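Local coordinates for protein cytochrome c2 (Rhodobacter capsulatus, PDB 1VYD) that carries electrons through a covalently bound heme c, serving as electron donor to the oxidized bacteriochlorophyll in bacterial photophosphorylation, at residues A[33-38]-A[51-56]; A[38-43]-A[65-70]. The protein carries 1 engineered substitution. All coordinates share one frame; numbering follows the deposited sequence.

Contact 1. Residues A[33-38]-A[51-56]; sequences TGPNLY and FKYKDS. With HEM (protoporphyrin IX containing Fe), chain C.
P35 and F51 meet in a CH-pi contact between two parts of one long loop, 33-38 over the histidine face of the heme and 51-54 beside its propionates, with no hydrogen bond passing directly from one segment to the other. CD of P35 lies over one face of the F51 ring, 3.9 Å from its centroid and displaced toward the rim. F51 reaches this place because its CG stands anti to the backbone N (chi1 -170°), which sends the ring toward the loop on the heme's histidine side. At the edge of the same ring, near its plane, the carbonyl O of T33 comes to 3.3 Å from CZ, and C of G34 lies obliquely by CE1.

Y53 extends the apolar patch: its CE2 is 4.0 Å from CG of P35, while CD2 of F51 sits above the centre of the tyrosine ring. P35 is therefore packed against two aromatic rings and the porphyrin, its CD also lying 3.8 Å from HEM C3D. The phenol of Y53 and the backbone of K54 bind the propionates. Y53 OH gives a hydrogen bond of 2.6 Å to HEM O2A and is also bonded to the backbone N of Y48, so two bonds grip the phenol oxygen. One residue on, K54 N donates to HEM O2D at 3.0 Å, so each propionate takes a bond from this short segment.

Behind the proline, P35 O accepts from ND1 of the axial ligand H17, orienting the imidazole. Segment 33-38 belongs to the long loop that follows strand 26-28; residues 51-54 end that loop, with K54 as N-cap of helix 55-62.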
ATOM      1  N   THR A  33      -5.537   9.698   5.823  1.00 24.33           N
ATOM      2  CA  THR A  33      -4.420  10.522   5.317  1.00 26.39           C
ATOM      3  C   THR A  33      -3.516   9.707   4.380  1.00 26.02           C
ATOM      4  O   THR A  33      -2.748  10.325   3.663  1.00 21.71           O
ATOM      5  CB  THR A  33      -3.627  11.055   6.519  1.00 30.01           C
ATOM      6  OG1 THR A  33      -3.292   9.818   7.148  1.00 29.66           O
ATOM      7  CG2 THR A  33      -4.469  11.929   7.485  1.00 29.92           C
ATOM      8  N   GLY A  34      -3.767   8.396   4.262  1.00 22.56           N
ATOM      9  CA  GLY A  34      -3.255   7.602   3.156  1.00 22.35           C
ATOM     10  C   GLY A  34      -4.513   7.140   2.360  1.00 22.24           C
ATOM     11  O   GLY A  34      -5.642   7.144   2.852  1.00 20.95           O
ATOM     12  N   PRO A  35      -4.310   6.664   1.141  1.00 21.69           N
ATOM     13  CA  PRO A  35      -5.397   6.224   0.319  1.00 21.52           C
ATOM     14  C   PRO A  35      -6.004   4.888   0.731  1.00 24.04           C
ATOM     15  O   PRO A  35      -5.348   4.074   1.441  1.00 21.92           O
ATOM     16  CB  PRO A  35      -4.711   5.967  -1.023  1.00 23.79           C
ATOM     17  CG  PRO A  35      -3.249   5.817  -0.770  1.00 22.19           C
ATOM     18  CD  PRO A  35      -2.968   6.566   0.505  1.00 20.05           C
ATOM     19  N   ASN A  36      -7.243   4.761   0.225  1.00 22.57           N
ATOM     20  CA  ASN A  36      -7.986   3.502   0.407  1.00 20.89           C
ATOM     21  C   ASN A  36      -7.131   2.317  -0.006  1.00 19.79           C
ATOM     22  O   ASN A  36      -6.728   2.387  -1.155  1.00 19.97           O
ATOM     23  CB  ASN A  36      -9.293   3.630  -0.383  1.00 22.12           C
ATOM     24  CG  ASN A  36     -10.279   2.488  -0.121  1.00 26.61           C
ATOM     25  OD1 ASN A  36      -9.915   1.597   0.673  1.00 26.22           O
ATOM     26  ND2 ASN A  36     -11.413   2.522  -0.819  1.00 27.04           N
ATOM     27  N   LEU A  37      -7.057   1.193   0.707  1.00 19.30           N
ATOM     28  CA  LEU A  37      -6.272   0.052   0.256  1.00 18.16           C
ATOM     29  C   LEU A  37      -7.105  -1.140  -0.202  1.00 21.31           C
ATOM     30  O   LEU A  37      -6.451  -2.022  -0.722  1.00 20.58           O
ATOM     31  CB  LEU A  37      -5.325  -0.384   1.386  1.00 20.26           C
ATOM     32  CG  LEU A  37      -4.229   0.634   1.757  1.00 19.95           C
ATOM     33  CD1 LEU A  37      -3.255   0.095   2.747  1.00 22.58           C
ATOM     34  CD2 LEU A  37      -3.461   1.052   0.452  1.00 19.68           C
ATOM     35  N   TYR A  38      -8.441  -1.001  -0.276  1.00 21.88           N
ATOM     36  CA  TYR A  38      -9.295  -1.988  -0.910  1.00 22.48           C
ATOM     37  C   TYR A  38      -8.923  -2.113  -2.370  1.00 22.01           C
ATOM     38  O   TYR A  38      -8.858  -1.054  -2.993  1.00 20.56           O
ATOM     39  CB  TYR A  38     -10.803  -1.505  -0.905  1.00 21.71           C
ATOM     40  CG  TYR A  38     -11.741  -2.580  -1.472  1.00 21.41           C
ATOM     41  CD1 TYR A  38     -12.031  -2.707  -2.830  1.00 21.48           C
ATOM     42  CD2 TYR A  38     -12.323  -3.483  -0.588  1.00 23.06           C
ATOM     43  CE1 TYR A  38     -12.855  -3.683  -3.349  1.00 22.34           C
ATOM     44  CE2 TYR A  38     -13.186  -4.492  -1.017  1.00 22.71           C
ATOM     45  CZ  TYR A  38     -13.422  -4.563  -2.403  1.00 25.32           C
ATOM     46  OH  TYR A  38     -14.267  -5.536  -2.814  1.00 22.01           O
ATOM     47  N   PHE A  51      -6.838  11.634  -4.321  1.00 27.00           N
ATOM     48  CA  PHE A  51      -5.763  11.524  -3.343  1.00 23.49           C
ATOM     49  C   PHE A  51      -4.533  12.192  -3.942  1.00 24.13           C
ATOM     50  O   PHE A  51      -4.174  11.899  -5.072  1.00 22.74           O
ATOM     51  CB  PHE A  51      -5.438  10.081  -2.972  1.00 23.64           C
ATOM     52  CG  PHE A  51      -4.493  10.113  -1.772  1.00 24.98           C
ATOM     53  CD1 PHE A  51      -5.004  10.184  -0.464  1.00 22.61           C
ATOM     54  CD2 PHE A  51      -3.132  10.086  -1.995  1.00 23.96           C
ATOM     55  CE1 PHE A  51      -4.101  10.267   0.570  1.00 24.51           C
ATOM     56  CE2 PHE A  51      -2.242  10.176  -0.925  1.00 24.52           C
ATOM     57  CZ  PHE A  51      -2.730  10.253   0.366  1.00 23.77           C
ATOM     58  N   LYS A  52      -3.863  13.090  -3.256  1.00 25.95           N
ATOM     59  CA  LYS A  52      -2.679  13.754  -3.809  1.00 25.87           C
ATOM     60  C   LYS A  52      -1.398  13.020  -3.369  1.00 25.73           C
ATOM     61  O   LYS A  52      -1.095  13.038  -2.175  1.00 25.14           O
ATOM     62  CB  LYS A  52      -2.566  15.173  -3.281  1.00 30.92           C
ATOM     63  CG  LYS A  52      -3.686  16.162  -3.612  1.00 38.42           C
ATOM     64  CD  LYS A  52      -2.940  17.345  -4.279  1.00 43.28           C
ATOM     65  CE  LYS A  52      -3.535  18.710  -3.893  1.00 46.15           C
ATOM     66  NZ  LYS A  52      -2.414  19.712  -4.225  1.00 49.91           N
ATOM     67  N   TYR A  53      -0.851  12.187  -4.220  1.00 25.81           N
ATOM     68  CA  TYR A  53       0.348  11.436  -3.924  1.00 25.29           C
ATOM     69  C   TYR A  53       1.573  12.308  -4.166  1.00 26.76           C
ATOM     70  O   TYR A  53       1.517  13.310  -4.862  1.00 28.61           O
ATOM     71  CB  TYR A  53       0.425  10.279  -4.909  1.00 24.74           C
ATOM     72  CG  TYR A  53      -0.652   9.210  -4.806  1.00 22.63           C
ATOM     73  CD1 TYR A  53      -1.874   9.316  -5.506  1.00 19.52           C
ATOM     74  CD2 TYR A  53      -0.359   8.087  -4.029  1.00 20.20           C
ATOM     75  CE1 TYR A  53      -2.737   8.242  -5.454  1.00 21.31           C
ATOM     76  CE2 TYR A  53      -1.236   7.013  -4.024  1.00 23.02           C
ATOM     77  CZ  TYR A  53      -2.438   7.118  -4.732  1.00 21.35           C
ATOM     78  OH  TYR A  53      -3.247   6.013  -4.699  1.00 22.13           O
ATOM     79  N   LYS A  54       2.705  12.018  -3.592  1.00 28.41           N
ATOM     80  CA  LYS A  54       3.987  12.621  -3.892  1.00 30.37           C
ATOM     81  C   LYS A  54       4.312  12.111  -5.296  1.00 33.21           C
ATOM     82  O   LYS A  54       3.818  11.065  -5.740  1.00 33.06           O
ATOM     83  CB  LYS A  54       5.083  12.285  -2.892  1.00 32.21           C
ATOM     84  CG  LYS A  54       5.337  13.396  -1.898  1.00 35.94           C
ATOM     85  CD  LYS A  54       6.843  13.649  -1.675  1.00 42.02           C
ATOM     86  CE  LYS A  54       7.164  15.094  -1.243  1.00 41.15           C
ATOM     87  NZ  LYS A  54       6.137  15.481  -0.182  1.00 45.96           N
ATOM     88  N   ASP A  55       5.156  12.852  -5.997  1.00 33.29           N
ATOM     89  CA  ASP A  55       5.481  12.584  -7.384  1.00 33.31           C
ATOM     90  C   ASP A  55       6.163  11.312  -7.696  1.00 33.08           C
ATOM     91  O   ASP A  55       5.899  10.723  -8.758  1.00 34.33           O
ATOM     92  CB  ASP A  55       6.190  13.882  -7.837  1.00 38.42           C
ATOM     93  CG  ASP A  55       7.606  13.914  -7.361  1.00 45.14           C
ATOM     94  OD1 ASP A  55       7.869  13.619  -6.153  1.00 49.11           O
ATOM     95  OD2 ASP A  55       8.453  14.197  -8.251  1.00 51.68           O
ATOM     96  N   SER A  56       7.056  10.708  -6.897  1.00 32.61           N
ATOM     97  CA  SER A  56       7.692   9.465  -7.268  1.00 31.48           C
ATOM     98  C   SER A  56       6.811   8.252  -7.449  1.00 30.43           C
ATOM     99  O   SER A  56       7.064   7.401  -8.330  1.00 33.29           O
ATOM    100  CB  SER A  56       8.681   8.934  -6.153  1.00 33.21           C
ATOM    101  OG  SER A  56       9.400  10.081  -5.780  1.00 38.98           O
TER
HETATM  102  CHA HEM C1117       0.782   4.681   0.319  1.00 25.42           C
HETATM  103  CHB HEM C1117       0.377   0.245   2.295  1.00 23.55           C
HETATM  104  CHC HEM C1117       1.154   2.180   6.701  1.00 22.83           C
HETATM  105  CHD HEM C1117       0.701   6.641   4.785  1.00 23.53           C
HETATM  106  C1A HEM C1117       0.689   3.304   0.500  1.00 23.79           C
HETATM  107  C2A HEM C1117       0.564   2.316  -0.552  1.00 24.74           C
HETATM  108  C3A HEM C1117       0.475   1.133   0.015  1.00 23.13           C
HETATM  109  C4A HEM C1117       0.540   1.319   1.433  1.00 23.40           C
HETATM  110  CMA HEM C1117       0.314  -0.316  -0.501  1.00 27.42           C
HETATM  111  CAA HEM C1117       0.539   2.702  -2.072  1.00 23.06           C
HETATM  112  CBA HEM C1117      -0.896   2.910  -2.498  1.00 23.66           C
HETATM  113  CGA HEM C1117      -1.186   3.293  -3.933  1.00 25.21           C
HETATM  114  O1A HEM C1117      -0.244   3.367  -4.774  1.00 26.00           O
HETATM  115  O2A HEM C1117      -2.374   3.656  -4.110  1.00 23.17           O
HETATM  116  C1B HEM C1117       0.552   0.453   3.649  1.00 21.50           C
HETATM  117  C2B HEM C1117       0.600  -0.631   4.599  1.00 23.67           C
HETATM  118  C3B HEM C1117       0.858  -0.072   5.790  1.00 23.50           C
HETATM  119  C4B HEM C1117       0.911   1.346   5.645  1.00 22.22           C
HETATM  120  CMB HEM C1117       0.361  -2.139   4.243  1.00 21.52           C
HETATM  121  CAB HEM C1117       1.137  -0.764   7.148  1.00 23.40           C
HETATM  122  CBB HEM C1117       2.095  -1.762   7.204  1.00 24.22           C
HETATM  123  C1C HEM C1117       1.084   3.559   6.533  1.00 24.27           C
HETATM  124  C2C HEM C1117       1.133   4.509   7.637  1.00 22.05           C
HETATM  125  C3C HEM C1117       1.038   5.716   7.115  1.00 24.33           C
HETATM  126  C4C HEM C1117       0.897   5.589   5.675  1.00 25.14           C
HETATM  127  CMC HEM C1117       1.232   4.040   9.100  1.00 21.81           C
HETATM  128  CAC HEM C1117       1.156   7.101   7.784  1.00 28.10           C
HETATM  129  CBC HEM C1117       1.946   7.350   8.880  1.00 29.21           C
HETATM  130  C1D HEM C1117       0.643   6.477   3.413  1.00 22.26           C
HETATM  131  C2D HEM C1117       0.720   7.561   2.470  1.00 21.39           C
HETATM  132  C3D HEM C1117       0.740   7.019   1.238  1.00 22.27           C
HETATM  133  C4D HEM C1117       0.744   5.581   1.376  1.00 25.18           C
HETATM  134  CMD HEM C1117       0.714   9.038   2.894  1.00 21.32           C
HETATM  135  CAD HEM C1117       0.874   7.700  -0.121  1.00 24.71           C
HETATM  136  CBD HEM C1117       2.399   7.641  -0.497  1.00 27.00           C
HETATM  137  CGD HEM C1117       2.928   8.772  -1.334  1.00 30.22           C
HETATM  138  O1D HEM C1117       4.183   8.798  -1.371  1.00 32.31           O
HETATM  139  O2D HEM C1117       2.172   9.689  -1.785  1.00 30.83           O
HETATM  140  NA  HEM C1117       0.667   2.663   1.693  1.00 22.97           N
HETATM  141  NB  HEM C1117       0.691   1.639   4.301  1.00 21.55           N
HETATM  142  NC  HEM C1117       0.953   4.239   5.342  1.00 24.22           N
HETATM  143  ND  HEM C1117       0.691   5.265   2.732  1.00 22.25           N
HETATM  144 FE   HEM C1117       0.765   3.461   3.515  1.00 25.71          FE

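Contact 2. Residues A[38-43]-A[65-70]; sequences YGVVGR and FAWTEE. With HEM (protoporphyrin IX containing Fe), chain C.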
ATOM      1  N   TYR A  38      -8.441  -1.001  -0.276  1.00 21.88           N
ATOM      2  CA  TYR A  38      -9.295  -1.988  -0.910  1.00 22.48           C
ATOM      3  C   TYR A  38      -8.923  -2.113  -2.370  1.00 22.01           C
ATOM      4  O   TYR A  38      -8.858  -1.054  -2.993  1.00 20.56           O
ATOM      5  CB  TYR A  38     -10.803  -1.505  -0.905  1.00 21.71           C
ATOM      6  CG  TYR A  38     -11.741  -2.580  -1.472  1.00 21.41           C
ATOM      7  CD1 TYR A  38     -12.031  -2.707  -2.830  1.00 21.48           C
ATOM      8  CD2 TYR A  38     -12.323  -3.483  -0.588  1.00 23.06           C
ATOM      9  CE1 TYR A  38     -12.855  -3.683  -3.349  1.00 22.34           C
ATOM     10  CE2 TYR A  38     -13.186  -4.492  -1.017  1.00 22.71           C
ATOM     11  CZ  TYR A  38     -13.422  -4.563  -2.403  1.00 25.32           C
ATOM     12  OH  TYR A  38     -14.267  -5.536  -2.814  1.00 22.01           O
ATOM     13  N   GLY A  39      -8.682  -3.277  -2.930  1.00 23.89           N
ATOM     14  CA  GLY A  39      -8.309  -3.476  -4.302  1.00 23.58           C
ATOM     15  C   GLY A  39      -6.934  -2.971  -4.663  1.00 25.25           C
ATOM     16  O   GLY A  39      -6.578  -2.822  -5.825  1.00 25.17           O
ATOM     17  N   VAL A  40      -6.030  -2.764  -3.707  1.00 27.62           N
ATOM     18  CA  VAL A  40      -4.686  -2.194  -4.064  1.00 25.76           C
ATOM     19  C   VAL A  40      -3.842  -3.290  -4.658  1.00 25.15           C
ATOM     20  O   VAL A  40      -2.906  -2.991  -5.339  1.00 27.45           O
ATOM     21  CB  VAL A  40      -3.971  -1.562  -2.865  1.00 25.22           C
ATOM     22  CG1 VAL A  40      -3.608  -2.639  -1.797  1.00 26.19           C
ATOM     23  CG2 VAL A  40      -2.655  -0.913  -3.296  1.00 25.57           C
ATOM     24  N   VAL A  41      -4.085  -4.583  -4.442  1.00 26.62           N
ATOM     25  CA  VAL A  41      -3.375  -5.649  -5.115  1.00 25.71           C
ATOM     26  C   VAL A  41      -3.766  -5.688  -6.606  1.00 28.89           C
ATOM     27  O   VAL A  41      -4.931  -5.958  -6.947  1.00 30.77           O
ATOM     28  CB  VAL A  41      -3.539  -7.041  -4.474  1.00 26.27           C
ATOM     29  CG1 VAL A  41      -2.682  -8.098  -5.223  1.00 25.33           C
ATOM     30  CG2 VAL A  41      -2.986  -7.003  -3.037  1.00 22.31           C
ATOM     31  N   GLY A  42      -2.851  -5.387  -7.544  1.00 25.87           N
ATOM     32  CA  GLY A  42      -3.178  -5.412  -8.948  1.00 24.28           C
ATOM     33  C   GLY A  42      -3.486  -4.016  -9.423  1.00 28.66           C
ATOM     34  O   GLY A  42      -3.761  -3.788 -10.586  1.00 30.30           O
ATOM     35  N   ARG A  43      -3.466  -2.997  -8.545  1.00 28.21           N
ATOM     36  CA  ARG A  43      -3.809  -1.659  -9.032  1.00 26.04           C
ATOM     37  C   ARG A  43      -2.571  -0.809  -9.367  1.00 24.69           C
ATOM     38  O   ARG A  43      -1.544  -1.083  -8.749  1.00 22.30           O
ATOM     39  CB  ARG A  43      -4.578  -0.968  -7.906  1.00 24.79           C
ATOM     40  CG  ARG A  43      -4.918   0.487  -8.178  1.00 24.29           C
ATOM     41  CD  ARG A  43      -5.922   0.982  -7.105  1.00 27.08           C
ATOM     42  NE  ARG A  43      -5.346   1.586  -5.929  1.00 28.52           N
ATOM     43  CZ  ARG A  43      -5.703   1.598  -4.640  1.00 33.05           C
ATOM     44  NH1 ARG A  43      -5.027   2.273  -3.651  1.00 29.70           N
ATOM     45  NH2 ARG A  43      -6.763   0.985  -4.079  1.00 29.82           N
ATOM     46  N   PHE A  65       3.874  -0.028 -13.593  1.00 34.26           N
ATOM     47  CA  PHE A  65       3.847  -0.744 -12.351  1.00 31.12           C
ATOM     48  C   PHE A  65       2.476  -0.766 -11.657  1.00 30.03           C
ATOM     49  O   PHE A  65       1.895   0.215 -11.205  1.00 26.30           O
ATOM     50  CB  PHE A  65       4.963  -0.151 -11.483  1.00 30.37           C
ATOM     51  CG  PHE A  65       5.088  -0.881 -10.156  1.00 32.11           C
ATOM     52  CD1 PHE A  65       5.997  -1.919 -10.064  1.00 32.07           C
ATOM     53  CD2 PHE A  65       4.361  -0.461  -9.034  1.00 31.06           C
ATOM     54  CE1 PHE A  65       6.185  -2.577  -8.859  1.00 34.03           C
ATOM     55  CE2 PHE A  65       4.572  -1.125  -7.825  1.00 33.87           C
ATOM     56  CZ  PHE A  65       5.431  -2.204  -7.725  1.00 32.06           C
ATOM     57  N   ALA A  66       2.057  -2.008 -11.362  1.00 27.44           N
ATOM     58  CA  ALA A  66       0.926  -2.347 -10.573  1.00 29.25           C
ATOM     59  C   ALA A  66       1.439  -3.182  -9.375  1.00 31.97           C
ATOM     60  O   ALA A  66       2.319  -4.008  -9.573  1.00 31.76           O
ATOM     61  CB  ALA A  66      -0.080  -3.135 -11.383  1.00 27.31           C
ATOM     62  N   TRP A  67       0.895  -2.905  -8.171  1.00 30.73           N
ATOM     63  CA  TRP A  67       1.303  -3.662  -7.032  1.00 30.20           C
ATOM     64  C   TRP A  67       0.928  -5.136  -7.066  1.00 30.58           C
ATOM     65  O   TRP A  67      -0.224  -5.512  -7.245  1.00 31.11           O
ATOM     66  CB  TRP A  67       0.561  -3.124  -5.766  1.00 30.02           C
ATOM     67  CG  TRP A  67       0.918  -1.700  -5.486  1.00 26.41           C
ATOM     68  CD1 TRP A  67       0.126  -0.582  -5.657  1.00 26.11           C
ATOM     69  CD2 TRP A  67       2.122  -1.260  -4.886  1.00 26.50           C
ATOM     70  NE1 TRP A  67       0.768   0.527  -5.212  1.00 23.80           N
ATOM     71  CE2 TRP A  67       2.041   0.140  -4.785  1.00 25.47           C
ATOM     72  CE3 TRP A  67       3.292  -1.913  -4.448  1.00 27.07           C
ATOM     73  CZ2 TRP A  67       3.098   0.891  -4.256  1.00 24.94           C
ATOM     74  CZ3 TRP A  67       4.340  -1.180  -3.978  1.00 25.60           C
ATOM     75  CH2 TRP A  67       4.233   0.237  -3.875  1.00 26.47           C
ATOM     76  N   THR A  68       1.807  -5.932  -6.430  1.00 33.04           N
ATOM     77  CA  THR A  68       1.616  -7.364  -6.249  1.00 33.99           C
ATOM     78  C   THR A  68       1.829  -7.552  -4.750  1.00 35.99           C
ATOM     79  O   THR A  68       2.362  -6.616  -4.119  1.00 39.31           O
ATOM     80  CB  THR A  68       2.641  -8.196  -7.049  1.00 34.78           C
ATOM     81  OG1 THR A  68       3.984  -7.905  -6.650  1.00 34.66           O
ATOM     82  CG2 THR A  68       2.526  -7.923  -8.540  1.00 34.75           C
ATOM     83  N   GLU A  69       1.494  -8.663  -4.147  1.00 38.06           N
ATOM     84  CA  GLU A  69       1.717  -8.932  -2.738  1.00 38.90           C
ATOM     85  C   GLU A  69       3.186  -8.844  -2.355  1.00 39.13           C
ATOM     86  O   GLU A  69       3.507  -8.287  -1.292  1.00 40.90           O
ATOM     87  CB  GLU A  69       1.253 -10.352  -2.403  1.00 39.40           C
ATOM     88  CG  GLU A  69      -0.282 -10.417  -2.392  1.00 39.55           C
ATOM     89  CD  GLU A  69      -0.708 -11.814  -1.947  1.00 41.39           C
ATOM     90  OE1 GLU A  69      -0.219 -12.342  -0.924  1.00 41.50           O
ATOM     91  OE2 GLU A  69      -1.518 -12.392  -2.707  1.00 42.52           O
ATOM     92  N   GLU A  70       4.035  -9.414  -3.204  1.00 39.38           N
ATOM     93  CA  GLU A  70       5.481  -9.429  -3.000  1.00 38.61           C
ATOM     94  C   GLU A  70       6.011  -8.017  -3.070  1.00 37.04           C
ATOM     95  O   GLU A  70       6.851  -7.698  -2.232  1.00 41.18           O
ATOM     96  CB  GLU A  70       6.140 -10.303  -4.099  1.00 44.46           C
ATOM     97  CG  GLU A  70       7.627 -10.509  -3.897  1.00 53.35           C
ATOM     98  CD  GLU A  70       8.328 -11.247  -5.021  1.00 59.50           C
ATOM     99  OE1 GLU A  70       8.125 -10.936  -6.236  1.00 61.74           O
ATOM    100  OE2 GLU A  70       9.192 -12.125  -4.707  1.00 62.54           O
TER
HETATM  101  CHA HEM C1117       0.782   4.681   0.319  1.00 25.42           C
HETATM  102  CHB HEM C1117       0.377   0.245   2.295  1.00 23.55           C
HETATM  103  CHC HEM C1117       1.154   2.180   6.701  1.00 22.83           C
HETATM  104  CHD HEM C1117       0.701   6.641   4.785  1.00 23.53           C
HETATM  105  C1A HEM C1117       0.689   3.304   0.500  1.00 23.79           C
HETATM  106  C2A HEM C1117       0.564   2.316  -0.552  1.00 24.74           C
HETATM  107  C3A HEM C1117       0.475   1.133   0.015  1.00 23.13           C
HETATM  108  C4A HEM C1117       0.540   1.319   1.433  1.00 23.40           C
HETATM  109  CMA HEM C1117       0.314  -0.316  -0.501  1.00 27.42           C
HETATM  110  CAA HEM C1117       0.539   2.702  -2.072  1.00 23.06           C
HETATM  111  CBA HEM C1117      -0.896   2.910  -2.498  1.00 23.66           C
HETATM  112  CGA HEM C1117      -1.186   3.293  -3.933  1.00 25.21           C
HETATM  113  O1A HEM C1117      -0.244   3.367  -4.774  1.00 26.00           O
HETATM  114  O2A HEM C1117      -2.374   3.656  -4.110  1.00 23.17           O
HETATM  115  C1B HEM C1117       0.552   0.453   3.649  1.00 21.50           C
HETATM  116  C2B HEM C1117       0.600  -0.631   4.599  1.00 23.67           C
HETATM  117  C3B HEM C1117       0.858  -0.072   5.790  1.00 23.50           C
HETATM  118  C4B HEM C1117       0.911   1.346   5.645  1.00 22.22           C
HETATM  119  CMB HEM C1117       0.361  -2.139   4.243  1.00 21.52           C
HETATM  120  CAB HEM C1117       1.137  -0.764   7.148  1.00 23.40           C
HETATM  121  CBB HEM C1117       2.095  -1.762   7.204  1.00 24.22           C
HETATM  122  C1C HEM C1117       1.084   3.559   6.533  1.00 24.27           C
HETATM  123  C2C HEM C1117       1.133   4.509   7.637  1.00 22.05           C
HETATM  124  C3C HEM C1117       1.038   5.716   7.115  1.00 24.33           C
HETATM  125  C4C HEM C1117       0.897   5.589   5.675  1.00 25.14           C
HETATM  126  CMC HEM C1117       1.232   4.040   9.100  1.00 21.81           C
HETATM  127  CAC HEM C1117       1.156   7.101   7.784  1.00 28.10           C
HETATM  128  CBC HEM C1117       1.946   7.350   8.880  1.00 29.21           C
HETATM  129  C1D HEM C1117       0.643   6.477   3.413  1.00 22.26           C
HETATM  130  C2D HEM C1117       0.720   7.561   2.470  1.00 21.39           C
HETATM  131  C3D HEM C1117       0.740   7.019   1.238  1.00 22.27           C
HETATM  132  C4D HEM C1117       0.744   5.581   1.376  1.00 25.18           C
HETATM  133  CMD HEM C1117       0.714   9.038   2.894  1.00 21.32           C
HETATM  134  CAD HEM C1117       0.874   7.700  -0.121  1.00 24.71           C
HETATM  135  CBD HEM C1117       2.399   7.641  -0.497  1.00 27.00           C
HETATM  136  CGD HEM C1117       2.928   8.772  -1.334  1.00 30.22           C
HETATM  137  O1D HEM C1117       4.183   8.798  -1.371  1.00 32.31           O
HETATM  138  O2D HEM C1117       2.172   9.689  -1.785  1.00 30.83           O
HETATM  139  NA  HEM C1117       0.667   2.663   1.693  1.00 22.97           N
HETATM  140  NB  HEM C1117       0.691   1.639   4.301  1.00 21.55           N
HETATM  141  NC  HEM C1117       0.953   4.239   5.342  1.00 24.22           N
HETATM  142  ND  HEM C1117       0.691   5.265   2.732  1.00 22.25           N
HETATM  143 FE   HEM C1117       0.765   3.461   3.515  1.00 25.71          FE
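R43 and W67 share one heme propionate and are joined through their backbones as well. NH1 of R43 donates to HEM O2A at 3.0 Å, almost straight at 170°, and NE1 of W67 donates to HEM O1A, also at 3.0 Å and 169°. Both oxygens lie near the planes of the groups that bind them, one at the edge of the guanidinium and one at the edge of the indole. A bend at chi3 (92°) folds the arginine chain back so that one face of its guanidinium rests on CA of V40; NH1 also bonds N36 O.

Two backbone hydrogen bonds tie the segments: G42 N to W67 O, a short 2.6 Å, and W67 N to R43 O, 3.1 Å. V40 to R43 form a type II turn, in which G42 has a positive phi at which a CB would press on the preceding carbonyl O. The carbonyl of R43 also receives a CA-H...O contact from A66.

Packing surrounds this frame. CG2 of V40 meets CD1 of W67 at 3.7 Å, and F65 CE2 lies over one face of the indole toward its rim. Farther out, CG1 of V41 approaches the start of helix 69-77, where T68 is the N-cap and its OG1 bonds D71. E69, the first residue of that helix, and V41 from the loop both touch helix 104-113.

A phenylalanine in place of W67 has no N-H to offer, and HEM O1A would probably be left without this mate while a gap opened beside HEM CAA, where CZ2 of the indole now packs. O2A takes the guanidinium N-H and the Y53 hydroxyl, O1A a neutral indole N-H, and with the cationic group so close the propionate is likely to be stabilised as the anion.

Overall arrangement
The two contacts lie about 13 Å apart, centre to centre, and both touch the heme. Along the chain their segments alternate: 33-38 runs into 38-43 through the shared Y38, then come 51-56, helix 55-62 and finally 65-70, which leads into helix 69-77. The loop after strand 26-28 thus folds back on its own end, just before helix 55-62, in contact 1 and meets the segment leading into helix 69-77 in contact 2. The contacts touch each other through N36 and R43. Y53 and R43 converge on the same propionate oxygen, O2A, so in this c-type cytochrome both contacts supply propionate donors, alongside G46 and E95.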